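Nucleoporin NUP116 (PDB 3NF5) is probably a structural constituent of the nuclear pore complex, represented here by its C-terminal domain, the part that targets it to the pore. Local coordinates at residues I60-G63 and S64-D67. Residues are numbered along the deposited sequence; the frame is centred on the assembly and turned at random.
Sequences IPLG and SICD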
loop_
_atom_site.group_PDB
_atom_site.type_symbol
_atom_site.label_atom_id
_atom_site.label_comp_id
_atom_site.label_asym_id
_atom_site.label_seq_id
_atom_site.Cartn_x
_atom_site.Cartn_y
_atom_site.Cartn_z
ATOM N N ILE A 60 -14.691 10.413 -4.966
ATOM C CA ILE A 60 -13.273 10.228 -5.220
ATOM C C ILE A 60 -13.028 9.984 -6.700
ATOM O O ILE A 60 -13.596 9.039 -7.258
ATOM C CB ILE A 60 -12.760 9.034 -4.468
ATOM C CG1 ILE A 60 -12.918 9.279 -2.966
ATOM C CG2 ILE A 60 -11.291 8.771 -4.832
ATOM C CD1 ILE A 60 -12.182 8.232 -2.108
ATOM N N PRO A 61 -12.205 10.833 -7.359
ATOM C CA PRO A 61 -11.904 10.560 -8.772
ATOM C C PRO A 61 -11.096 9.286 -8.888
ATOM O O PRO A 61 -9.985 9.198 -8.366
ATOM C CB PRO A 61 -11.077 11.762 -9.223
ATOM C CG PRO A 61 -11.366 12.833 -8.231
ATOM C CD PRO A 61 -11.680 12.132 -6.934
ATOM N N LEU A 62 -11.663 8.308 -9.547
ATOM C CA LEU A 62 -11.095 6.980 -9.502
ATOM C C LEU A 62 -9.588 6.942 -9.918
ATOM O O LEU A 62 -8.796 6.235 -9.318
ATOM C CB LEU A 62 -11.931 6.061 -10.345
ATOM C CG LEU A 62 -13.344 5.864 -9.833
ATOM C CD1 LEU A 62 -14.151 5.146 -10.864
ATOM C CD2 LEU A 62 -13.373 5.137 -8.493
ATOM N N GLY A 63 -9.208 7.726 -10.923
ATOM C CA GLY A 63 -7.827 7.757 -11.378
ATOM C C GLY A 63 -6.831 8.343 -10.376
ATOM O O GLY A 63 -5.608 8.251 -10.584
ATOM N N SER A 64 -7.320 8.967 -9.306
ATOM C CA SER A 64 -6.434 9.441 -8.248
ATOM C C SER A 64 -6.086 8.419 -7.192
ATOM O O SER A 64 -5.238 8.709 -6.367
ATOM C CB SER A 64 -6.975 10.678 -7.564
ATOM O OG SER A 64 -8.045 10.365 -6.687
ATOM N N ILE A 65 -6.721 7.231 -7.190
ATOM C CA ILE A 65 -6.479 6.306 -6.123
ATOM C C ILE A 65 -5.062 5.709 -6.212
ATOM O O ILE A 65 -4.248 5.878 -5.277
ATOM C CB ILE A 65 -7.534 5.169 -6.060
ATOM C CG1 ILE A 65 -8.940 5.727 -5.862
ATOM C CG2 ILE A 65 -7.155 4.186 -4.927
ATOM C CD1 ILE A 65 -10.017 4.671 -5.956
ATOM N N CYS A 66 -4.753 5.036 -7.316
ATOM C CA CYS A 66 -3.377 4.530 -7.517
ATOM C C CYS A 66 -2.372 5.650 -7.781
ATOM O O CYS A 66 -2.562 6.466 -8.703
ATOM C CB CYS A 66 -3.316 3.607 -8.725
ATOM S SG CYS A 66 -4.312 2.138 -8.620
ATOM N N ASP A 67 -1.300 5.653 -6.999
ATOM C CA ASP A 67 -0.132 6.563 -7.145
ATOM C C ASP A 67 -0.398 8.070 -6.901
ATOM O O ASP A 67 0.326 8.946 -7.389
ATOM C CB ASP A 67 0.562 6.321 -8.479
ATOM C CG ASP A 67 2.071 6.582 -8.446
ATOM O OD1 ASP A 67 2.772 6.458 -7.413
ATOM O OD2 ASP A 67 2.555 6.871 -9.536
HETATM O O HOH W 1 -6.409 4.940 -9.585
HETATM O O HOH W 2 -3.003 9.084 -9.926
#
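Two successive i to i+3 turns lead from the loop after strand 47-51 toward helix 65-69, and Pro61 and Ser64 close the first of them. Pro61 O accepts from Ser64 N at 2.8 Å, with the donor above the carbonyl plane. Ser64 OG donates to the same Pro61 O, also at 2.8 Å, but in the carbonyl plane. With chi1 at 75°, OG is flanked by the N and C of its own residue and turned back toward Pro61 O. In the next turn Ile65 N donates to Leu62 O over 3.1 Å, and the N-H points almost straight at the oxygen (171°). A water donates to Leu62 O and accepts from Cys66 N, and a second water donates to both Gly63 O and Cys66 O. On the apolar side, Ile60 CG2 lies 4.0 Å from Ile65 CG1, with the two side chains roughly perpendicular. Leu62 CD2 meets Ile65 CD1 at 4.2 Å. Leu62 also packs on helix 22-27, and Ile65 on Ile18 and Val41 of the large sheet. The Ser64 side chain thus gives Pro61 O a second grip, while water carries the hydrogen bonding on to Cys66.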